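Local atomic coordinates of glutamate racemase (PDB entry 3OUT), a protein that belongs to the Asp/Glu/hydantoin racemase family, is built on two parallel beta sheets flanked by helices, and holds d-glutamic acid in this model. Residues V116-T119 with P120-N124; I73-C77 with N78-A82; K24-M27 with S28-N32. All coordinates share one frame; numbering follows the deposited sequence.

Contact 1 (V116-T119 with P120-N124)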
ATOM      1  N   VAL B 116      12.921 -12.902 -27.394  1.00 10.29           N
ATOM      2  CA  VAL B 116      12.539 -11.909 -26.357  1.00 10.36           C
ATOM      3  C   VAL B 116      13.115 -12.315 -25.007  1.00  9.72           C
ATOM      4  O   VAL B 116      12.972 -13.457 -24.569  1.00  9.62           O
ATOM      5  CB  VAL B 116      11.018 -11.827 -26.217  1.00 11.48           C
ATOM      6  CG1 VAL B 116      10.606 -10.703 -25.241  1.00 10.13           C
ATOM      7  CG2 VAL B 116      10.397 -11.516 -27.571  1.00 13.19           C
ATOM      8  N   ILE B 117      13.709 -11.343 -24.329  1.00  9.04           N
ATOM      9  CA  ILE B 117      14.098 -11.507 -22.919  1.00  9.48           C
ATOM     10  C   ILE B 117      13.405 -10.421 -22.134  1.00  9.28           C
ATOM     11  O   ILE B 117      13.274  -9.284 -22.612  1.00  9.25           O
ATOM     12  CB  ILE B 117      15.631 -11.463 -22.650  1.00  8.92           C
ATOM     13  CG1 ILE B 117      16.316 -10.250 -23.313  1.00  8.81           C
ATOM     14  CG2 ILE B 117      16.266 -12.794 -23.133  1.00  9.07           C
ATOM     15  CD1 ILE B 117      17.787  -9.995 -22.924  1.00 10.67           C
ATOM     16  N   ALA B 118      13.001 -10.759 -20.906  1.00  8.35           N
ATOM     17  CA  ALA B 118      12.258  -9.827 -20.072  1.00  7.69           C
ATOM     18  C   ALA B 118      12.157 -10.369 -18.668  1.00  8.19           C
ATOM     19  O   ALA B 118      12.626 -11.468 -18.388  1.00  8.70           O
ATOM     20  CB  ALA B 118      10.809  -9.569 -20.684  1.00  8.12           C
ATOM     21  N   THR B 119      11.478  -9.630 -17.810  1.00  7.78           N
ATOM     22  CA  THR B 119      11.248 -10.117 -16.447  1.00  7.87           C
ATOM     23  C   THR B 119      10.403 -11.388 -16.437  1.00  8.25           C
ATOM     24  O   THR B 119       9.656 -11.682 -17.384  1.00  7.15           O
ATOM     25  CB  THR B 119      10.521  -9.100 -15.569  1.00  7.78           C
ATOM     26  OG1 THR B 119       9.205  -8.881 -16.112  1.00  8.10           O
ATOM     27  CG2 THR B 119      11.261  -7.762 -15.420  1.00  9.09           C
ATOM     28  N   PRO B 120      10.501 -12.150 -15.349  1.00  8.28           N
ATOM     29  CA  PRO B 120       9.612 -13.319 -15.231  1.00  8.62           C
ATOM     30  C   PRO B 120       8.139 -12.985 -15.433  1.00  8.33           C
ATOM     31  O   PRO B 120       7.441 -13.713 -16.161  1.00  8.83           O
ATOM     32  CB  PRO B 120       9.944 -13.841 -13.807  1.00  8.98           C
ATOM     33  CG  PRO B 120      11.329 -13.460 -13.617  1.00  8.57           C
ATOM     34  CD  PRO B 120      11.433 -12.076 -14.211  1.00  9.21           C
ATOM     35  N   ALA B 121       7.637 -11.900 -14.823  1.00  8.10           N
ATOM     36  CA  ALA B 121       6.235 -11.504 -15.021  1.00  7.48           C
ATOM     37  C   ALA B 121       5.912 -11.249 -16.487  1.00  7.17           C
ATOM     38  O   ALA B 121       4.899 -11.716 -16.985  1.00  8.20           O
ATOM     39  CB  ALA B 121       5.847 -10.306 -14.161  1.00  7.59           C
ATOM     40  N   THR B 122       6.794 -10.541 -17.189  1.00  6.67           N
ATOM     41  CA  THR B 122       6.529 -10.228 -18.572  1.00  6.87           C
ATOM     42  C   THR B 122       6.481 -11.492 -19.398  1.00  6.90           C
ATOM     43  O   THR B 122       5.613 -11.635 -20.249  1.00  8.39           O
ATOM     44  CB  THR B 122       7.574  -9.217 -19.110  1.00  6.84           C
ATOM     45  OG1 THR B 122       7.442  -7.989 -18.383  1.00  7.49           O
ATOM     46  CG2 THR B 122       7.466  -8.970 -20.651  1.00  7.92           C
ATOM     47  N   ILE B 123       7.478 -12.361 -19.244  1.00  8.34           N
ATOM     48  CA  ILE B 123       7.562 -13.544 -20.108  1.00  8.89           C
ATOM     49  C   ILE B 123       6.391 -14.486 -19.763  1.00  9.06           C
ATOM     50  O   ILE B 123       5.693 -14.973 -20.660  1.00  9.73           O
ATOM     51  CB  ILE B 123       8.903 -14.281 -19.959  1.00  8.72           C
ATOM     52  CG1 ILE B 123      10.068 -13.419 -20.430  1.00  9.40           C
ATOM     53  CG2 ILE B 123       8.846 -15.635 -20.726  1.00  9.54           C
ATOM     54  CD1 ILE B 123      10.014 -12.991 -21.892  1.00 10.36           C
ATOM     55  N   ASN B 124       6.121 -14.691 -18.463  1.00  9.49           N
ATOM     56  CA  ASN B 124       5.030 -15.569 -18.046  1.00 10.61           C
ATOM     57  C   ASN B 124       3.661 -15.044 -18.464  1.00 10.34           C
ATOM     58  O   ASN B 124       2.750 -15.824 -18.684  1.00 11.24           O
ATOM     59  CB  ASN B 124       5.027 -15.809 -16.533  1.00 12.37           C
ATOM     60  CG  ASN B 124       6.212 -16.600 -16.068  1.00 14.86           C
ATOM     61  OD1 ASN B 124       6.839 -17.315 -16.833  1.00 21.60           O
ATOM     62  ND2 ASN B 124       6.546 -16.444 -14.793  1.00 25.39           N
TER
HETATM   63  O   HOH W   1      10.145  -7.042 -18.582  1.00  6.94           O
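Strand 113-118 of the smaller parallel sheet passes into helix 120-125 at Thr119, the N-cap residue and part of the pocket that holds d-glutamic acid. Its side chain takes the place of the missing preceding turn: OG1 accepts from Thr122 N at 3.1 Å, with an N-H...O angle of 159°. That is possible because OG1 is tucked between the backbone N and the carbonyl carbon (chi1 64°), which bends it over the first turn. The first regular helix bond follows at once, Ile123 N to Thr119 O, 2.9 Å and nearly straight at 170°. Pro120 suits the first helical position, where a missing N-H costs no bond inside the helix.

The two threonine side chains cross at about a right angle. A water beside them accepts from Thr119 N at 3.0 Å and from Thr122 OG1 at 2.9 Å. Thr119 OG1 is also hydrogen-bonded to Thr79 OG1 of helix 78-92, and Thr122 OG1 lies close to the same hydroxyl.

Next to this polar group the packing is aliphatic. Ala118 is small enough to let the helix close in, and its CB meets Thr122 CG2 at 3.4 Å, tighter than an ordinary carbon contact. Ile123 completes the patch: its CD1 reaches back along the strand to Ala118 CB (3.7 Å) and to Val116 CG1 (4.1 Å), the valine and isoleucine sliding past one another in opposite directions.

Held by its cap bond and by Thr79, the buried Thr119 hydroxyl should have little rotational freedom, and so this corner of the pocket is probably rigid.

Contact 2 (I73-C77 with N78-A82). With DGL (D-glutamic acid), chain E.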
ATOM      1  N   ILE B  73      -0.116   9.555 -21.644  1.00  9.13           N
ATOM      2  CA  ILE B  73       0.673   8.640 -20.819  1.00  9.16           C
ATOM      3  C   ILE B  73       1.528   7.767 -21.712  1.00  8.63           C
ATOM      4  O   ILE B  73       1.045   7.251 -22.678  1.00  9.33           O
ATOM      5  CB  ILE B  73      -0.242   7.787 -19.947  1.00  9.77           C
ATOM      6  CG1 ILE B  73      -0.882   8.663 -18.870  1.00 11.32           C
ATOM      7  CG2 ILE B  73       0.547   6.620 -19.263  1.00 11.34           C
ATOM      8  CD1 ILE B  73      -2.083   8.046 -18.185  1.00 13.92           C
ATOM      9  N   ILE B  74       2.798   7.586 -21.343  1.00  8.86           N
ATOM     10  CA  ILE B  74       3.603   6.534 -21.895  1.00  9.15           C
ATOM     11  C   ILE B  74       3.959   5.557 -20.782  1.00  9.32           C
ATOM     12  O   ILE B  74       4.541   5.954 -19.758  1.00  9.38           O
ATOM     13  CB  ILE B  74       4.863   7.080 -22.608  1.00  9.34           C
ATOM     14  CG1 ILE B  74       5.844   5.965 -23.006  1.00 12.54           C
ATOM     15  CG2 ILE B  74       5.579   8.130 -21.775  1.00 11.98           C
ATOM     16  CD1 ILE B  74       6.730   6.446 -24.220  1.00 16.22           C
ATOM     17  N   ILE B  75       3.616   4.298 -20.981  1.00  7.86           N
ATOM     18  CA  ILE B  75       4.026   3.234 -20.018  1.00  7.98           C
ATOM     19  C   ILE B  75       5.425   2.770 -20.405  1.00  8.88           C
ATOM     20  O   ILE B  75       5.634   2.122 -21.441  1.00  9.76           O
ATOM     21  CB  ILE B  75       3.058   2.071 -20.020  1.00  7.94           C
ATOM     22  CG1 ILE B  75       1.617   2.563 -19.804  1.00  7.08           C
ATOM     23  CG2 ILE B  75       3.523   1.022 -18.977  1.00  8.95           C
ATOM     24  CD1 ILE B  75       0.563   1.400 -19.744  1.00  9.06           C
ATOM     25  N   ALA B  76       6.389   3.192 -19.605  1.00  8.92           N
ATOM     26  CA  ALA B  76       7.834   2.940 -19.834  1.00  8.65           C
ATOM     27  C   ALA B  76       8.264   1.517 -19.496  1.00  9.38           C
ATOM     28  O   ALA B  76       9.298   1.006 -20.018  1.00 10.97           O
ATOM     29  CB  ALA B  76       8.664   3.943 -19.038  1.00 10.18           C
ATOM     30  N   CYS B  77       7.477   0.887 -18.618  1.00  9.22           N
ATOM     31  CA  CYS B  77       7.778  -0.408 -18.021  1.00  7.94           C
ATOM     32  C   CYS B  77       7.145  -1.518 -18.853  1.00  7.73           C
ATOM     33  O   CYS B  77       5.929  -1.508 -19.116  1.00  7.64           O
ATOM     34  CB  CYS B  77       7.198  -0.451 -16.608  1.00  7.97           C
ATOM     35  SG  CYS B  77       7.452  -2.051 -15.800  1.00  7.29           S
ATOM     36  N   ASN B  78       7.958  -2.487 -19.266  1.00  7.75           N
ATOM     37  CA  ASN B  78       7.462  -3.615 -20.014  1.00  7.85           C
ATOM     38  C   ASN B  78       6.538  -4.518 -19.196  1.00  7.75           C
ATOM     39  O   ASN B  78       5.608  -5.123 -19.731  1.00  7.65           O
ATOM     40  CB  ASN B  78       8.607  -4.475 -20.555  1.00  7.70           C
ATOM     41  CG  ASN B  78       9.398  -3.802 -21.661  1.00  8.73           C
ATOM     42  OD1 ASN B  78       9.150  -4.035 -22.876  1.00  7.93           O
ATOM     43  ND2 ASN B  78      10.383  -2.997 -21.263  1.00  6.66           N
ATOM     44  N   THR B  79       6.795  -4.605 -17.901  1.00  7.11           N
ATOM     45  CA  THR B  79       6.039  -5.482 -17.004  1.00  6.98           C
ATOM     46  C   THR B  79       4.628  -4.912 -16.835  1.00  6.81           C
ATOM     47  O   THR B  79       3.653  -5.627 -17.004  1.00  6.70           O
ATOM     48  CB  THR B  79       6.758  -5.672 -15.613  1.00  6.46           C
ATOM     49  OG1 THR B  79       8.074  -6.192 -15.822  1.00  7.09           O
ATOM     50  CG2 THR B  79       5.928  -6.552 -14.696  1.00  7.62           C
ATOM     51  N   ILE B  80       4.504  -3.613 -16.564  1.00  6.80           N
ATOM     52  CA  ILE B  80       3.172  -2.968 -16.523  1.00  6.67           C
ATOM     53  C   ILE B  80       2.485  -3.041 -17.893  1.00  7.39           C
ATOM     54  O   ILE B  80       1.304  -3.366 -17.978  1.00  7.47           O
ATOM     55  CB  ILE B  80       3.273  -1.502 -16.040  1.00  6.84           C
ATOM     56  CG1 ILE B  80       3.830  -1.455 -14.612  1.00  8.37           C
ATOM     57  CG2 ILE B  80       1.879  -0.801 -16.081  1.00  8.72           C
ATOM     58  CD1 ILE B  80       4.181  -0.016 -14.101  1.00  9.26           C
ATOM     59  N   SER B  81       3.230  -2.778 -18.960  1.00  6.62           N
ATOM     60  CA  SER B  81       2.621  -2.881 -20.314  1.00  7.53           C
ATOM     61  C   SER B  81       2.072  -4.272 -20.625  1.00  8.26           C
ATOM     62  O   SER B  81       1.042  -4.423 -21.278  1.00  8.59           O
ATOM     63  CB  SER B  81       3.659  -2.539 -21.372  1.00  7.48           C
ATOM     64  OG  SER B  81       4.107  -1.162 -21.274  1.00  7.89           O
ATOM     65  N   ALA B  82       2.801  -5.292 -20.226  1.00  8.36           N
ATOM     66  CA  ALA B  82       2.423  -6.668 -20.469  1.00  8.86           C
ATOM     67  C   ALA B  82       1.126  -7.086 -19.776  1.00  9.45           C
ATOM     68  O   ALA B  82       0.326  -7.892 -20.294  1.00  9.51           O
ATOM     69  CB  ALA B  82       3.536  -7.595 -19.970  1.00  8.36           C
TER
HETATM   70  N   DGL E 266      11.378  -1.871 -13.084  1.00  6.60           N
HETATM   71  CA  DGL E 266      11.413  -3.349 -13.365  1.00  7.79           C
HETATM   72  C   DGL E 266      10.798  -4.117 -12.230  1.00  8.08           C
HETATM   73  O   DGL E 266      10.060  -3.513 -11.419  1.00  8.77           O
HETATM   74  CB  DGL E 266      10.656  -3.758 -14.623  1.00  6.90           C
HETATM   75  CG  DGL E 266      11.045  -2.996 -15.898  1.00  8.25           C
HETATM   76  CD  DGL E 266      10.493  -3.583 -17.183  1.00  9.06           C
HETATM   77  OE1 DGL E 266       9.928  -4.692 -17.161  1.00  8.14           O
HETATM   78  OE2 DGL E 266      10.678  -2.919 -18.242  1.00  8.78           O
HETATM   79  OXT DGL E 266      10.963  -5.358 -12.146  1.00  8.46           O
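Cys77 is the N-cap of helix 78-92 and follows strand 72-75, so the contact is the strand-to-helix junction of a beta-alpha-beta unit that continues to strand 97-99. The cap itself is made by sulfur: with SG anti to the backbone N (chi1 177°), it swings over the start of the helix and accepts from Ile80 N at 3.4 Å, almost straight at 171°. Cysteine thus fills a role more often played by serine, threonine or aspartate. The carbonyl of the same residue is gripped twice by Ser81, from opposite faces of its plane: Ser81 N makes the first regular helix bond, 3.0 Å from Cys77 O, and Ser81 OG is a second donor to Cys77 O at 2.8 Å. Serine suits the place, for its short hydroxyl can fold back onto the turn.

Apolar packing closes the side toward the strand, where Ile75 CG2 lies 3.8 Å from Ile80 CG2, two branched side chains crossing at a slant where strand and helix meet.

The remaining hydrogen bonds go to the ligand. Asn78 gives two N-H groups to one carboxylate oxygen of d-glutamic acid: its backbone N is 2.9 Å from OE2 and its ND2 3.0 Å from OE2, while Asn78 OD1 is held by Tyr128. The other oxygen, OE1, receives Thr79 OG1 at 2.7 Å and a weak bond from Thr79 N. A helix N-terminus, with N-H groups that have no carbonyl of a preceding turn to bind and with its partial positive charge, probably stabilises this anionic end. Beside it, Cys77 SG lies 3.7 Å from the ligand's carboxylate carbon CD.

Contact 3 (K24-M27 with S28-N32)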
ATOM      1  N   LYS B  24      14.629  10.791 -20.656  1.00  9.97           N
ATOM      2  CA  LYS B  24      15.794  11.183 -21.431  1.00 10.53           C
ATOM      3  C   LYS B  24      15.414  11.290 -22.938  1.00 10.62           C
ATOM      4  O   LYS B  24      15.710  12.293 -23.620  1.00 10.11           O
ATOM      5  CB  LYS B  24      16.938  10.199 -21.182  1.00 10.86           C
ATOM      6  CG  LYS B  24      18.197  10.417 -22.046  1.00 14.03           C
ATOM      7  CD  LYS B  24      19.109   9.181 -22.043  1.00 18.21           C
ATOM      8  CE  LYS B  24      18.604   8.060 -22.992  1.00 22.48           C
ATOM      9  NZ  LYS B  24      19.458   6.807 -23.007  1.00 24.65           N
ATOM     10  N   ASN B  25      14.741  10.267 -23.430  1.00 10.40           N
ATOM     11  CA  ASN B  25      14.398  10.216 -24.836  1.00  9.94           C
ATOM     12  C   ASN B  25      13.467  11.367 -25.185  1.00  9.82           C
ATOM     13  O   ASN B  25      13.601  12.005 -26.136  1.00  9.82           O
ATOM     14  CB  ASN B  25      13.735   8.883 -25.202  1.00 10.22           C
ATOM     15  CG  ASN B  25      14.691   7.693 -25.165  1.00 11.45           C
ATOM     16  OD1 ASN B  25      15.844   7.805 -25.419  1.00 17.08           O
ATOM     17  ND2 ASN B  25      14.161   6.574 -24.909  1.00 14.80           N
ATOM     18  N   LEU B  26      12.479  11.574 -24.335  1.00 10.39           N
ATOM     19  CA  LEU B  26      11.512  12.642 -24.565  1.00 10.52           C
ATOM     20  C   LEU B  26      12.172  13.998 -24.574  1.00 11.50           C
ATOM     21  O   LEU B  26      11.827  14.825 -25.339  1.00 12.29           O
ATOM     22  CB  LEU B  26      10.330  12.627 -23.560  1.00 10.26           C
ATOM     23  CG  LEU B  26       9.381  11.435 -23.629  1.00 11.16           C
ATOM     24  CD1 LEU B  26       8.407  11.463 -22.462  1.00 12.29           C
ATOM     25  CD2 LEU B  26       8.611  11.341 -24.936  1.00 13.61           C
HETATM   26  N   MSE B  27      13.131  14.188 -23.675  1.00 11.77           N
HETATM   27  CA  MSE B  27      13.839  15.456 -23.562  1.00 11.29           C
HETATM   28  C   MSE B  27      14.672  15.732 -24.806  1.00 12.21           C
HETATM   29  O   MSE B  27      15.072  16.868 -25.055  1.00 12.48           O
HETATM   30  CB  MSE B  27      14.731  15.463 -22.319  1.00 13.71           C
HETATM   31  CG  MSE B  27      13.978  15.665 -21.015  1.00 14.91           C
HETATM   32 SE   MSE B  27      15.132  15.522 -19.449  1.00 34.15          SE
HETATM   33  CE  MSE B  27      15.837  13.730 -19.756  1.00 16.56           C
ATOM     34  N   SER B  28      14.932  14.688 -25.586  1.00 10.59           N
ATOM     35  CA  SER B  28      15.720  14.839 -26.803  1.00 10.06           C
ATOM     36  C   SER B  28      14.904  15.120 -28.057  1.00 11.02           C
ATOM     37  O   SER B  28      15.453  15.604 -28.987  1.00 10.98           O
ATOM     38  CB  SER B  28      16.613  13.617 -27.045  1.00 10.79           C
ATOM     39  OG  SER B  28      15.902  12.572 -27.624  1.00 12.31           O
ATOM     40  N   ILE B  29      13.608  14.783 -28.026  1.00  9.74           N
ATOM     41  CA  ILE B  29      12.736  14.997 -29.206  1.00 10.96           C
ATOM     42  C   ILE B  29      11.627  16.024 -28.966  1.00 12.16           C
ATOM     43  O   ILE B  29      11.042  16.539 -29.936  1.00 13.51           O
ATOM     44  CB  ILE B  29      12.130  13.684 -29.790  1.00 10.38           C
ATOM     45  CG1 ILE B  29      11.207  12.988 -28.791  1.00 12.54           C
ATOM     46  CG2 ILE B  29      13.228  12.721 -30.212  1.00 12.06           C
ATOM     47  CD1 ILE B  29      10.620  11.682 -29.328  1.00 14.43           C
ATOM     48  N   LEU B  30      11.339  16.299 -27.689  1.00 10.72           N
ATOM     49  CA  LEU B  30      10.256  17.199 -27.276  1.00 12.73           C
ATOM     50  C   LEU B  30      10.764  18.097 -26.155  1.00 12.30           C
ATOM     51  O   LEU B  30      10.291  18.055 -25.020  1.00 11.32           O
ATOM     52  CB  LEU B  30       9.031  16.385 -26.840  1.00 12.90           C
ATOM     53  CG  LEU B  30       8.174  15.737 -27.909  1.00 14.14           C
ATOM     54  CD1 LEU B  30       7.290  14.641 -27.350  1.00 15.41           C
ATOM     55  CD2 LEU B  30       7.337  16.887 -28.559  1.00 12.74           C
ATOM     56  N   PRO B  31      11.758  18.944 -26.444  1.00 12.32           N
ATOM     57  CA  PRO B  31      12.422  19.683 -25.391  1.00 12.73           C
ATOM     58  C   PRO B  31      11.593  20.765 -24.704  1.00 12.43           C
ATOM     59  O   PRO B  31      12.029  21.228 -23.651  1.00 14.87           O
ATOM     60  CB  PRO B  31      13.592  20.354 -26.135  1.00 13.27           C
ATOM     61  CG  PRO B  31      13.119  20.392 -27.523  1.00 13.98           C
ATOM     62  CD  PRO B  31      12.420  19.129 -27.749  1.00 13.94           C
ATOM     63  N   ASN B  32      10.432  21.113 -25.263  1.00 12.83           N
ATOM     64  CA  ASN B  32       9.569  22.150 -24.673  1.00 14.97           C
ATOM     65  C   ASN B  32       8.452  21.570 -23.837  1.00 13.26           C
ATOM     66  O   ASN B  32       7.687  22.337 -23.314  1.00 14.96           O
ATOM     67  CB  ASN B  32       8.892  23.034 -25.725  1.00 16.31           C
ATOM     68  CG  ASN B  32       9.853  23.731 -26.662  1.00 23.93           C
ATOM     69  OD1 ASN B  32      10.923  24.196 -26.278  1.00 30.16           O
ATOM     70  ND2 ASN B  32       9.434  23.835 -27.932  1.00 28.99           N
TER
HETATM   71  O   HOH W   2      17.466   9.991 -26.562  1.00 25.20           O
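Ser28 turns OG between its own backbone N and carbonyl carbon (chi1 81°), and this folds the hydroxyl back over the preceding turn, where it donates to Asn25 O at 2.8 Å. The same oxygen also accepts from Ser28 N at 3.0 Å, a donor standing well above the carbonyl plane, whereas OG lies only modestly out of it. One residue thus supplies both good bonds to Asn25 O, and a serine is well placed at a helix end because its hydroxyl can take up a carbonyl that the helix no longer serves properly. The regular partner, Ile29 N, makes only a weak bond to it.

The next carbonyl is shared in a similar way. Leu30 N approaches Leu26 O nearly head-on, at 2.8 Å with a C=O...N angle of 164°, while Ile29 N reaches Leu26 O from above the carbonyl plane at 3.2 Å. Bonds to the third residue on thus compete with bonds to the fourth, the pattern of a helix tightening before it ends. Pro31, which has no N-H to give, follows naturally where the helical bonds have run out.

A water bridges the two polar side chains, donating to Asn25 OD1 at 3.0 Å and to Ser28 OG at 3.2 Å. On the inner side Leu26 CD2 is 4.3 Å from Leu30 CD1, a loose contact; Leu26 rests on Ile10 and Val12 of strand 10-14, and Leu30 on Tyr216 of helix 208-221. The leucines therefore suit the inward side, while Ser28 and Pro31 are exposed.

The arrangement is a weakly bonded helix C-terminus that tightens partly into i to i+3 bonds, where helix 20-29 of the beta-alpha-beta unit from strand 10-14 to strand 35-39 gives way to the connecting loop.

In the fold
Along the chain the order is contact 3, contact 2, contact 1. Contacts 3 and 2, their centres about 18 Å apart, belong to two beta-alpha-beta units of the six-stranded parallel sheet, with helix 51-67 between them in the chain; contact 1 lies at the end of a strand of the four-stranded sheet. Contacts 1 and 2, with centres about 13 Å apart, meet directly, for Thr119 OG1 lies 2.9 Å from Thr79 OG1, a probable hydrogen bond, and Ala121 CB packs on Thr79 CG2. Two capped helix starts, one from each sheet, thus line the d-glutamic acid pocket between them. Contact 3 is a helix end across the chain's centre, about 28 Å from contact 1 between centres.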